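Local coordinates for signal recognition 54 kDa protein (Pyrococcus furiosus, PDB 3DM5) that is the 54 kDa protein of an archaeal signal recognition particle, combining a helical bundle, a GTPase domain of the P-loop class and a signal-peptide-binding domain, at residues I40-V44 and A253-G257; T84-E90 and F284-V290; A228-L233 and A261-T265; F328-M333 and L415-Y419. All blocks are in the same frame, centred on the assembly; numbering follows the deposited sequence.

Contact 1: I40-V44 and A253-G257; sequences IQADV and AKGGG
Asp43 and Lys254 meet side chain to side chain, and their chains cross obliquely. Asp43 holds CG anti to its own N (chi1 -168°), which brings the carboxylate to the end of the lysine chain. Lys254 bends at chi3 (71°), and the bend carries CE and NZ back to the acid. CE of Lys254 lies against the carboxylate, and the salt bridge from Asp43 OD1 to Lys254 NZ is long at 3.8 Å. The same OD1 also accepts a hydrogen bond from Gln226 N, so the carboxylate has a second tie inside the GTPase domain. Asp43, with positive phi, is the C-prime residue of a Schellman motif that closes helix 25-41. The contact thus joins the C-terminal end of a helix of the helical bundle to the N-terminal end of helix 255-263 of the GTPase domain. The carbonyl at the first of these ends is used directly: Ala42 O accepts from Gly257 N at 2.9 Å, with the donor tilted 32° from the carbonyl plane. CA-H...O contacts add to it: Lys254 CA also approaches Ala42 O, Ala42 CA approaches Ala253 O, and Gly257 CA approaches Asp43 O. With no side chain at Gly257, the backbones come together, and the CA atoms of Val44 and Gly257 are 3.8 Å apart. Val44 lays CG2 against Gly257, 3.8 Å from its CA. The side chain of Val44 also touches Val49 of helix 46-62.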
loop_
_atom_site.group_PDB
_atom_site.type_symbol
_atom_site.label_atom_id
_atom_site.label_comp_id
_atom_site.label_asym_id
_atom_site.label_seq_id
_atom_site.Cartn_x
_atom_site.Cartn_y
_atom_site.Cartn_z
ATOM N N ILE A 40 -0.758 11.578 12.940
ATOM C CA ILE A 40 -1.130 12.506 11.861
ATOM C C ILE A 40 -1.849 11.782 10.721
ATOM O O ILE A 40 -2.775 12.316 10.101
ATOM C CB ILE A 40 0.092 13.226 11.260
ATOM C CG1 ILE A 40 0.743 14.156 12.285
ATOM C CG2 ILE A 40 -0.327 14.025 10.050
ATOM C CD1 ILE A 40 -0.101 15.327 12.620
ATOM N N GLN A 41 -1.408 10.557 10.464
ATOM C CA GLN A 41 -1.959 9.748 9.406
ATOM C C GLN A 41 -3.389 9.299 9.707
ATOM O O GLN A 41 -4.144 9.009 8.795
ATOM C CB GLN A 41 -1.059 8.538 9.175
ATOM C CG GLN A 41 -1.355 7.784 7.903
ATOM C CD GLN A 41 -0.220 6.874 7.495
ATOM O OE1 GLN A 41 0.224 6.016 8.269
ATOM N NE2 GLN A 41 0.257 7.053 6.270
ATOM N N ALA A 42 -3.745 9.235 10.988
ATOM C CA ALA A 42 -5.093 8.861 11.414
ATOM C C ALA A 42 -5.944 10.120 11.612
ATOM O O ALA A 42 -7.018 10.083 12.224
ATOM C CB ALA A 42 -5.039 8.030 12.690
ATOM N N ASP A 43 -5.431 11.233 11.098
ATOM C CA ASP A 43 -6.131 12.516 11.082
ATOM C C ASP A 43 -6.222 13.172 12.447
ATOM O O ASP A 43 -7.140 13.949 12.697
ATOM C CB ASP A 43 -7.523 12.393 10.456
ATOM C CG ASP A 43 -8.152 13.753 10.155
ATOM O OD1 ASP A 43 -9.377 13.813 9.888
ATOM O OD2 ASP A 43 -7.419 14.761 10.194
ATOM N N VAL A 44 -5.284 12.874 13.337
ATOM C CA VAL A 44 -5.281 13.594 14.608
ATOM C C VAL A 44 -4.771 15.017 14.387
ATOM O O VAL A 44 -3.717 15.205 13.775
ATOM C CB VAL A 44 -4.449 12.887 15.728
ATOM C CG1 VAL A 44 -4.463 13.721 16.989
ATOM C CG2 VAL A 44 -5.000 11.533 16.024
ATOM N N ALA A 253 -9.734 5.108 8.382
ATOM C CA ALA A 253 -8.387 5.628 8.545
ATOM C C ALA A 253 -8.345 6.784 9.546
ATOM O O ALA A 253 -7.280 7.136 10.050
ATOM C CB ALA A 253 -7.828 6.067 7.202
ATOM N N LYS A 254 -9.514 7.349 9.846
ATOM C CA LYS A 254 -9.579 8.634 10.531
ATOM C C LYS A 254 -10.225 8.617 11.926
ATOM O O LYS A 254 -10.218 9.633 12.609
ATOM C CB LYS A 254 -10.283 9.650 9.634
ATOM C CG LYS A 254 -9.843 9.580 8.188
ATOM C CD LYS A 254 -10.643 10.526 7.301
ATOM C CE LYS A 254 -10.296 11.974 7.567
ATOM N NZ LYS A 254 -11.020 12.865 6.615
ATOM N N GLY A 255 -10.768 7.477 12.343
ATOM C CA GLY A 255 -11.373 7.345 13.655
ATOM C C GLY A 255 -10.483 7.793 14.805
ATOM O O GLY A 255 -10.957 8.345 15.810
ATOM N N GLY A 256 -9.183 7.564 14.673
ATOM C CA GLY A 256 -8.262 8.017 15.693
ATOM C C GLY A 256 -8.384 9.512 15.892
ATOM O O GLY A 256 -8.457 10.002 17.022
ATOM N N GLY A 257 -8.410 10.238 14.777
ATOM C CA GLY A 257 -8.586 11.675 14.799
ATOM C C GLY A 257 -9.895 12.115 15.438
ATOM O O GLY A 257 -9.938 13.169 16.064
#

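Contact 2: T84-E90 and F284-V290; sequences TKFLGTE and FDPPRFV
This is an apolar helix-end contact in which Thr84, in the last turn of helix 71-86, and Leu87, just after it, pack on Pro286, Pro287 and Val290 at the start of helix 286-293. No hydrogen bond crosses it. Leu87 points toward the second helix and reaches it mainly with one methyl. Leu87 CD1 lies 3.6 Å from Val290 CG2. The same methyl touches the edge of the Phe289 ring, with Leu87 CD1 3.9 Å from Phe289 CE2, and the two side chains cross at about a right angle. The carbonyl of Leu87 does a different job. Leu87 O sits in the plane of the Phe284 ring, at the edge, 3.3 Å from Phe284 CE2, and CG of Pro286 also lies beside it. Thr84 divides its two branches. A chi1 of -63° turns its methyl to the start of the helix, where Thr84 CG2 is 3.6 Å from Pro287 CA. OG1 faces Val290 CG1, but its hydrogen bond is to Tyr80 O in its own helix. Gly88, with positive phi, is the C-prime residue of a Schellman motif that ends helix 71-86. The chain then turns back across the two prolines, and Thr89 O lies 3.4 Å from Pro287 CG. Phe284 and Phe289 also touch Leu259 of helix 255-263 and Ile272 of strand 269-273. Leu87 touches Ser260 of helix 255-263, and Val290 touches Tyr80 and Leu83. The start of helix 286-293 thus packs against helix 71-86 and helix 255-263, and on strand 269-273 of the sheet.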
loop_
_atom_site.group_PDB
_atom_site.type_symbol
_atom_site.label_atom_id
_atom_site.label_comp_id
_atom_site.label_asym_id
_atom_site.label_seq_id
_atom_site.Cartn_x
_atom_site.Cartn_y
_atom_site.Cartn_z
ATOM N N THR A 84 -3.424 6.986 26.933
ATOM C CA THR A 84 -4.680 6.783 27.651
ATOM C C THR A 84 -5.357 8.091 28.051
ATOM O O THR A 84 -6.579 8.197 27.937
ATOM C CB THR A 84 -4.550 5.845 28.873
ATOM O OG1 THR A 84 -4.152 4.546 28.432
ATOM C CG2 THR A 84 -5.915 5.696 29.574
ATOM N N LYS A 85 -4.579 9.075 28.506
ATOM C CA LYS A 85 -5.156 10.378 28.890
ATOM C C LYS A 85 -5.633 11.119 27.654
ATOM O O LYS A 85 -6.583 11.897 27.706
ATOM C CB LYS A 85 -4.157 11.253 29.653
ATOM C CG LYS A 85 -3.768 10.711 31.020
ATOM C CD LYS A 85 -2.601 11.480 31.617
ATOM C CE LYS A 85 -2.043 10.755 32.841
ATOM N NZ LYS A 85 -0.791 11.375 33.388
ATOM N N PHE A 86 -4.970 10.837 26.538
ATOM C CA PHE A 86 -5.206 11.500 25.269
ATOM C C PHE A 86 -6.569 11.080 24.729
ATOM O O PHE A 86 -7.172 11.789 23.928
ATOM C CB PHE A 86 -4.078 11.115 24.325
ATOM C CG PHE A 86 -4.036 11.885 23.034
ATOM C CD1 PHE A 86 -3.765 13.232 23.026
ATOM C CD2 PHE A 86 -4.182 11.229 21.819
ATOM C CE1 PHE A 86 -3.684 13.920 21.843
ATOM C CE2 PHE A 86 -4.105 11.911 20.639
ATOM C CZ PHE A 86 -3.856 13.256 20.649
ATOM N N LEU A 87 -7.063 9.937 25.193
ATOM C CA LEU A 87 -8.359 9.413 24.751
ATOM C C LEU A 87 -9.405 9.361 25.878
ATOM O O LEU A 87 -10.306 8.524 25.858
ATOM C CB LEU A 87 -8.202 8.026 24.094
ATOM C CG LEU A 87 -7.240 7.914 22.893
ATOM C CD1 LEU A 87 -7.208 6.528 22.289
ATOM C CD2 LEU A 87 -7.589 8.880 21.810
ATOM N N GLY A 88 -9.277 10.248 26.862
ATOM C CA GLY A 88 -10.278 10.352 27.916
ATOM C C GLY A 88 -9.979 9.796 29.312
ATOM O O GLY A 88 -10.842 9.861 30.188
ATOM N N THR A 89 -8.788 9.234 29.513
ATOM C CA THR A 89 -8.311 8.802 30.833
ATOM C C THR A 89 -9.023 7.607 31.484
ATOM O O THR A 89 -8.377 6.645 31.882
ATOM C CB THR A 89 -8.274 9.961 31.824
ATOM O OG1 THR A 89 -7.438 11.002 31.299
ATOM C CG2 THR A 89 -7.703 9.486 33.136
ATOM N N GLU A 90 -10.341 7.662 31.622
ATOM C CA GLU A 90 -11.054 6.556 32.251
ATOM C C GLU A 90 -12.475 6.460 31.756
ATOM O O GLU A 90 -13.027 7.413 31.214
ATOM C CB GLU A 90 -11.079 6.728 33.766
ATOM C CG GLU A 90 -11.652 8.072 34.178
ATOM C CD GLU A 90 -11.768 8.241 35.669
ATOM O OE1 GLU A 90 -11.990 9.388 36.105
ATOM O OE2 GLU A 90 -11.641 7.239 36.404
ATOM N N PHE A 284 -16.806 2.227 25.789
ATOM C CA PHE A 284 -15.502 2.831 25.647
ATOM C C PHE A 284 -14.863 3.046 27.008
ATOM O O PHE A 284 -15.373 3.776 27.866
ATOM C CB PHE A 284 -15.580 4.137 24.865
ATOM C CG PHE A 284 -14.229 4.681 24.454
ATOM C CD1 PHE A 284 -13.506 4.081 23.430
ATOM C CD2 PHE A 284 -13.694 5.792 25.076
ATOM C CE1 PHE A 284 -12.264 4.585 23.041
ATOM C CE2 PHE A 284 -12.461 6.299 24.691
ATOM C CZ PHE A 284 -11.751 5.693 23.671
ATOM N N ASP A 285 -13.737 2.380 27.189
ATOM C CA ASP A 285 -13.009 2.384 28.436
ATOM C C ASP A 285 -11.560 2.625 28.028
ATOM O O ASP A 285 -10.827 1.678 27.706
ATOM C CB ASP A 285 -13.200 1.032 29.145
ATOM C CG ASP A 285 -12.516 0.968 30.500
ATOM O OD1 ASP A 285 -11.650 1.819 30.806
ATOM O OD2 ASP A 285 -12.850 0.042 31.264
ATOM N N PRO A 286 -11.163 3.911 28.002
ATOM C CA PRO A 286 -9.881 4.417 27.477
ATOM C C PRO A 286 -8.669 3.529 27.768
ATOM O O PRO A 286 -7.986 3.166 26.823
ATOM C CB PRO A 286 -9.746 5.795 28.150
ATOM C CG PRO A 286 -11.153 6.261 28.241
ATOM C CD PRO A 286 -12.004 5.002 28.521
ATOM N N PRO A 287 -8.413 3.185 29.042
ATOM C CA PRO A 287 -7.211 2.396 29.350
ATOM C C PRO A 287 -7.210 1.005 28.709
ATOM O O PRO A 287 -6.149 0.506 28.351
ATOM C CB PRO A 287 -7.255 2.266 30.887
ATOM C CG PRO A 287 -8.242 3.250 31.343
ATOM C CD PRO A 287 -9.214 3.454 30.246
ATOM N N ARG A 288 -8.384 0.389 28.598
ATOM C CA ARG A 288 -8.541 -0.925 27.986
ATOM C C ARG A 288 -8.429 -0.829 26.477
ATOM O O ARG A 288 -7.855 -1.699 25.824
ATOM C CB ARG A 288 -9.918 -1.486 28.308
ATOM C CG ARG A 288 -10.273 -1.445 29.761
ATOM C CD ARG A 288 -10.019 -2.771 30.413
ATOM N NE ARG A 288 -9.801 -2.606 31.842
ATOM C CZ ARG A 288 -9.336 -3.561 32.639
ATOM N NH1 ARG A 288 -9.048 -4.760 32.144
ATOM N NH2 ARG A 288 -9.162 -3.316 33.931
ATOM N N PHE A 289 -9.011 0.227 25.922
ATOM C CA PHE A 289 -8.972 0.455 24.490
ATOM C C PHE A 289 -7.532 0.735 24.046
ATOM O O PHE A 289 -7.025 0.099 23.130
ATOM C CB PHE A 289 -9.913 1.592 24.141
ATOM C CG PHE A 289 -9.902 1.989 22.694
ATOM C CD1 PHE A 289 -10.789 1.409 21.802
ATOM C CD2 PHE A 289 -9.044 2.995 22.236
ATOM C CE1 PHE A 289 -10.805 1.788 20.472
ATOM C CE2 PHE A 289 -9.057 3.381 20.916
ATOM C CZ PHE A 289 -9.946 2.771 20.028
ATOM N N VAL A 290 -6.868 1.668 24.713
ATOM C CA VAL A 290 -5.497 2.014 24.358
ATOM C C VAL A 290 -4.579 0.817 24.555
ATOM O O VAL A 290 -3.565 0.674 23.878
ATOM C CB VAL A 290 -4.989 3.190 25.194
ATOM C CG1 VAL A 290 -3.479 3.259 25.169
ATOM C CG2 VAL A 290 -5.569 4.457 24.670
#

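Contact 3: A228-L233 and A261-T265; sequences AYNQAL and AVAAT. With SO4 (sulfate ion), chain N.
Tyr229 and Thr265 bury the most surface here, with Ala261 next among the residues of the second segment. They join helix 228-237 to the last part of helix 255-263 and the residues after it. These are the helices of two successive beta-alpha-beta crossovers in a P-loop GTPase fold: helix 228-237 links strands 215-221 and 242-247, and helix 255-263 links strands 242-247 and 269-273. A chi1 of 180° swings the Tyr229 ring away from its own N and along the neighbouring helix. Its edge meets two groups there. Tyr229 CD1 is 3.3 Å from Ala261 O, and Tyr229 CE1 is 4.0 Å from Ala264 CB. Thr265 OG1 lies over one face of the ring, 3.8 Å from Tyr229 CE1. Thr265 points toward helix 228-237 and also meets Leu233, with Thr265 OG1 3.7 Å from Leu233 CG. Ala261 faces the same helix, and its CB is 4.1 Å from Tyr229 CB. Small side chains fill the deeper side. Val262 CG2 touches both Ala228 CB and Ala232 CB, each at 4.0 Å. Ala228 and Val262 also reach Ile220 of strand 215-221, so this side rests on the sheet. Asn230 points away from helix 255-263. It gives a weak hydrogen bond to a sulfate ion, probably from the crystallisation liquor, which is also bound by Arg33 NH1 of the second subunit. Asn230 ND2 is 3.4 Å from sulfate O2.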
loop_
_atom_site.group_PDB
_atom_site.type_symbol
_atom_site.label_atom_id
_atom_site.label_comp_id
_atom_site.label_asym_id
_atom_site.label_seq_id
_atom_site.Cartn_x
_atom_site.Cartn_y
_atom_site.Cartn_z
ATOM N N ALA A 228 -14.552 16.274 14.240
ATOM C CA ALA A 228 -15.477 15.955 15.318
ATOM C C ALA A 228 -15.346 16.937 16.468
ATOM O O ALA A 228 -16.273 17.093 17.260
ATOM C CB ALA A 228 -15.274 14.541 15.830
ATOM N N TYR A 229 -14.189 17.574 16.576
ATOM C CA TYR A 229 -13.934 18.484 17.676
ATOM C C TYR A 229 -15.038 19.536 17.834
ATOM O O TYR A 229 -15.682 19.623 18.877
ATOM C CB TYR A 229 -12.594 19.186 17.499
ATOM C CG TYR A 229 -12.308 20.140 18.621
ATOM C CD1 TYR A 229 -11.734 19.689 19.807
ATOM C CD2 TYR A 229 -12.638 21.484 18.521
ATOM C CE1 TYR A 229 -11.473 20.558 20.865
ATOM C CE2 TYR A 229 -12.375 22.372 19.579
ATOM C CZ TYR A 229 -11.793 21.893 20.746
ATOM O OH TYR A 229 -11.529 22.732 21.803
ATOM N N ASN A 230 -15.242 20.332 16.792
ATOM C CA ASN A 230 -16.205 21.425 16.836
ATOM C C ASN A 230 -17.646 20.975 17.018
ATOM O O ASN A 230 -18.418 21.662 17.680
ATOM C CB ASN A 230 -16.049 22.351 15.625
ATOM C CG ASN A 230 -14.897 23.326 15.798
ATOM O OD1 ASN A 230 -14.677 23.853 16.888
ATOM N ND2 ASN A 230 -14.152 23.562 14.728
ATOM N N GLN A 231 -17.990 19.821 16.450
ATOM C CA GLN A 231 -19.313 19.240 16.635
ATOM C C GLN A 231 -19.510 18.818 18.078
ATOM O O GLN A 231 -20.549 19.104 18.652
ATOM C CB GLN A 231 -19.536 18.032 15.715
ATOM C CG GLN A 231 -19.322 18.337 14.253
ATOM C CD GLN A 231 -19.726 17.193 13.371
ATOM O OE1 GLN A 231 -20.049 16.103 13.853
ATOM N NE2 GLN A 231 -19.713 17.426 12.066
ATOM N N ALA A 232 -18.517 18.156 18.669
ATOM C CA ALA A 232 -18.607 17.726 20.066
ATOM C C ALA A 232 -18.678 18.939 20.983
ATOM O O ALA A 232 -19.454 18.975 21.944
ATOM C CB ALA A 232 -17.417 16.860 20.443
ATOM N N LEU A 233 -17.856 19.931 20.673
ATOM C CA LEU A 233 -17.740 21.115 21.498
ATOM C C LEU A 233 -19.042 21.910 21.530
ATOM O O LEU A 233 -19.491 22.313 22.609
ATOM C CB LEU A 233 -16.605 22.005 21.001
ATOM C CG LEU A 233 -15.699 22.592 22.090
ATOM C CD1 LEU A 233 -15.153 23.936 21.678
ATOM C CD2 LEU A 233 -16.425 22.714 23.401
ATOM N N ALA A 261 -10.102 13.902 19.053
ATOM C CA ALA A 261 -10.761 15.197 18.894
ATOM C C ALA A 261 -11.874 15.417 19.933
ATOM O O ALA A 261 -11.928 16.449 20.591
ATOM C CB ALA A 261 -11.308 15.328 17.490
ATOM N N VAL A 262 -12.754 14.426 20.052
ATOM C CA VAL A 262 -13.832 14.424 21.020
ATOM C C VAL A 262 -13.283 14.428 22.437
ATOM O O VAL A 262 -13.815 15.108 23.308
ATOM C CB VAL A 262 -14.777 13.201 20.845
ATOM C CG1 VAL A 262 -15.643 13.021 22.076
ATOM C CG2 VAL A 262 -15.650 13.357 19.609
ATOM N N ALA A 263 -12.209 13.692 22.678
ATOM C CA ALA A 263 -11.659 13.648 24.020
ATOM C C ALA A 263 -11.004 14.993 24.419
ATOM O O ALA A 263 -10.890 15.333 25.604
ATOM C CB ALA A 263 -10.682 12.498 24.155
ATOM N N ALA A 264 -10.574 15.752 23.417
ATOM C CA ALA A 264 -9.897 17.010 23.655
ATOM C C ALA A 264 -10.950 17.975 24.145
ATOM O O ALA A 264 -10.681 19.066 24.640
ATOM C CB ALA A 264 -9.290 17.515 22.378
ATOM N N THR A 265 -12.177 17.541 24.001
ATOM C CA THR A 265 -13.292 18.418 24.184
ATOM C C THR A 265 -13.782 18.332 25.628
ATOM O O THR A 265 -14.430 19.249 26.122
ATOM C CB THR A 265 -14.381 17.977 23.234
ATOM O OG1 THR A 265 -14.681 19.032 22.310
ATOM C CG2 THR A 265 -15.597 17.484 24.011
HETATM S S SO4 N . -13.234 22.007 11.501
HETATM O O1 SO4 N . -13.039 21.102 12.638
HETATM O O2 SO4 N . -14.621 22.476 11.500
HETATM O O3 SO4 N . -12.287 23.117 11.617
HETATM O O4 SO4 N . -13.011 21.329 10.226
#

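Contact 4: F328-M333 and L415-Y419; sequences FTLKDM and LLDQY
The rings of Phe328 and Tyr419 meet rim to rim, neither lying over the face of the other. Their planes are nearly parallel, at 10°, and their centroids are 5.5 Å apart. The closest atoms include Phe328 CD2 and Tyr419 CE2, at 3.4 Å. One face of the tyrosine ring carries Leu330 CG, 4.4 Å from Tyr419 CD2. At its edge, in the ring plane, lies Phe328 O. That carbonyl accepts the phenol hydrogen bond, with Tyr419 OH 2.7 Å from Phe328 O and tilted 23° from the carbonyl plane. One residue therefore meets the tyrosine twice, through its ring and through its backbone. The phenol is held at its end, and the bond ties helix 409-427 to the chain just before helix 330-341. On the phenylalanine, Phe323 meets the ring edge-to-face and Phe426 meets it at about 40°. Next to the rings is an aliphatic group. Leu415 CD2 touches Leu330 CD2 at 3.6 Å and Met333 CE at 3.5 Å. The last torsion of Met333 turns CE to the leucine, while Met333 SD lies 3.8 Å from Tyr419 CB. Leu330, Met333 and Leu415 all touch Met379 of helix 369-379. The start of helix 330-341 is fixed by a capping box. Thr329 OG1 accepts from Asp332 N at 3.1 Å, and Thr329 N gives a bond to Asp332 OD1. Such helix-to-helix packing of aromatic, leucine and methionine side chains belongs to the all-helical core of the SRP54 signal-peptide-binding domain.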
loop_
_atom_site.group_PDB
_atom_site.type_symbol
_atom_site.label_atom_id
_atom_site.label_comp_id
_atom_site.label_asym_id
_atom_site.label_seq_id
_atom_site.Cartn_x
_atom_site.Cartn_y
_atom_site.Cartn_z
ATOM N N PHE A 328 22.399 -36.616 8.834
ATOM C CA PHE A 328 22.435 -35.520 9.787
ATOM C C PHE A 328 23.713 -34.746 9.489
ATOM O O PHE A 328 24.767 -35.344 9.264
ATOM C CB PHE A 328 22.408 -36.097 11.208
ATOM C CG PHE A 328 22.760 -35.119 12.301
ATOM C CD1 PHE A 328 21.776 -34.363 12.914
ATOM C CD2 PHE A 328 24.062 -35.010 12.765
ATOM C CE1 PHE A 328 22.082 -33.476 13.945
ATOM C CE2 PHE A 328 24.376 -34.129 13.792
ATOM C CZ PHE A 328 23.378 -33.358 14.386
ATOM N N THR A 329 23.616 -33.419 9.440
ATOM C CA THR A 329 24.732 -32.601 8.978
ATOM C C THR A 329 25.139 -31.560 9.992
ATOM O O THR A 329 24.471 -31.355 11.014
ATOM C CB THR A 329 24.398 -31.846 7.676
ATOM O OG1 THR A 329 23.550 -30.730 7.977
ATOM C CG2 THR A 329 23.709 -32.761 6.660
ATOM N N LEU A 330 26.247 -30.893 9.683
ATOM C CA LEU A 330 26.762 -29.813 10.510
ATOM C C LEU A 330 25.786 -28.656 10.547
ATOM O O LEU A 330 25.789 -27.862 11.484
ATOM C CB LEU A 330 28.114 -29.345 9.979
ATOM C CG LEU A 330 29.310 -30.064 10.599
ATOM C CD1 LEU A 330 30.355 -30.363 9.546
ATOM C CD2 LEU A 330 29.881 -29.209 11.708
ATOM N N LYS A 331 24.953 -28.568 9.518
ATOM C CA LYS A 331 23.921 -27.547 9.464
ATOM C C LYS A 331 22.818 -27.905 10.456
ATOM O O LYS A 331 22.371 -27.065 11.234
ATOM C CB LYS A 331 23.351 -27.445 8.051
ATOM C CG LYS A 331 23.137 -26.022 7.565
ATOM C CD LYS A 331 24.236 -25.571 6.610
ATOM C CE LYS A 331 23.839 -25.802 5.157
ATOM N NZ LYS A 331 23.032 -24.678 4.606
ATOM N N ASP A 332 22.390 -29.165 10.422
ATOM C CA ASP A 332 21.427 -29.686 11.391
ATOM C C ASP A 332 21.864 -29.477 12.852
ATOM O O ASP A 332 21.048 -29.114 13.699
ATOM C CB ASP A 332 21.176 -31.165 11.129
ATOM C CG ASP A 332 20.456 -31.410 9.820
ATOM O OD1 ASP A 332 20.829 -32.354 9.089
ATOM O OD2 ASP A 332 19.509 -30.654 9.519
ATOM N N MET A 333 23.145 -29.708 13.140
ATOM C CA MET A 333 23.696 -29.490 14.476
ATOM C C MET A 333 23.774 -27.997 14.817
ATOM O O MET A 333 23.291 -27.561 15.864
ATOM C CB MET A 333 25.079 -30.134 14.597
ATOM C CG MET A 333 25.646 -30.126 16.012
ATOM S SD MET A 333 27.448 -30.274 16.087
ATOM C CE MET A 333 27.945 -28.634 15.578
ATOM N N LEU A 415 34.613 -29.633 18.070
ATOM C CA LEU A 415 33.347 -29.456 17.363
ATOM C C LEU A 415 32.969 -30.700 16.563
ATOM O O LEU A 415 31.840 -31.178 16.657
ATOM C CB LEU A 415 33.414 -28.236 16.433
ATOM C CG LEU A 415 32.106 -27.681 15.848
ATOM C CD1 LEU A 415 32.380 -26.392 15.105
ATOM C CD2 LEU A 415 31.418 -28.671 14.927
ATOM N N LEU A 416 33.905 -31.215 15.772
ATOM C CA LEU A 416 33.632 -32.397 14.961
ATOM C C LEU A 416 33.256 -33.586 15.819
ATOM O O LEU A 416 32.391 -34.381 15.449
ATOM C CB LEU A 416 34.834 -32.750 14.099
ATOM C CG LEU A 416 35.103 -31.682 13.052
ATOM C CD1 LEU A 416 36.420 -31.937 12.339
ATOM C CD2 LEU A 416 33.936 -31.619 12.070
ATOM N N ASP A 417 33.917 -33.715 16.966
ATOM C CA ASP A 417 33.631 -34.820 17.866
ATOM C C ASP A 417 32.197 -34.702 18.331
ATOM O O ASP A 417 31.429 -35.661 18.246
ATOM C CB ASP A 417 34.602 -34.833 19.044
ATOM C CG ASP A 417 35.965 -35.387 18.666
ATOM O OD1 ASP A 417 36.053 -36.141 17.670
ATOM O OD2 ASP A 417 36.953 -35.070 19.361
ATOM N N GLN A 418 31.836 -33.511 18.795
ATOM C CA GLN A 418 30.461 -33.227 19.184
ATOM C C GLN A 418 29.487 -33.656 18.098
ATOM O O GLN A 418 28.460 -34.278 18.379
ATOM C CB GLN A 418 30.276 -31.738 19.460
ATOM C CG GLN A 418 28.951 -31.428 20.102
ATOM C CD GLN A 418 28.798 -32.143 21.420
ATOM O OE1 GLN A 418 29.566 -31.907 22.352
ATOM N NE2 GLN A 418 27.812 -33.028 21.506
ATOM N N TYR A 419 29.813 -33.314 16.855
ATOM C CA TYR A 419 28.967 -33.673 15.727
ATOM C C TYR A 419 28.838 -35.190 15.625
ATOM O O TYR A 419 27.734 -35.732 15.692
ATOM C CB TYR A 419 29.502 -33.065 14.422
ATOM C CG TYR A 419 28.929 -33.709 13.178
ATOM C CD1 TYR A 419 29.703 -34.555 12.405
ATOM C CD2 TYR A 419 27.608 -33.488 12.788
ATOM C CE1 TYR A 419 29.195 -35.158 11.281
ATOM C CE2 TYR A 419 27.089 -34.093 11.659
ATOM C CZ TYR A 419 27.892 -34.928 10.910
ATOM O OH TYR A 419 27.409 -35.541 9.777
#

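Overall arrangement
Contacts 1, 2 and 3 cluster, with centres about 14 to 16 Å apart. Helix 255-263 joins them: contact 1 uses its start, contact 3 its last part, and contact 2 packs on it. Contact 2 touches contact 1 at Val44 and contact 3 at Ala263. Along the chain contacts 1 and 2 cross, and contact 3 falls between the segments of contact 2. Contact 1 joins the helical bundle to the GTPase domain, contact 2 packs the end of helix 71-86 on it, and contact 3 is internal to it. Contact 4 comes later, centred about 54 Å from contacts 1 and 2 and 65 Å from contact 3, with no touch, consistent with a separate domain. Contacts 2 and 4 both touch the third subunit.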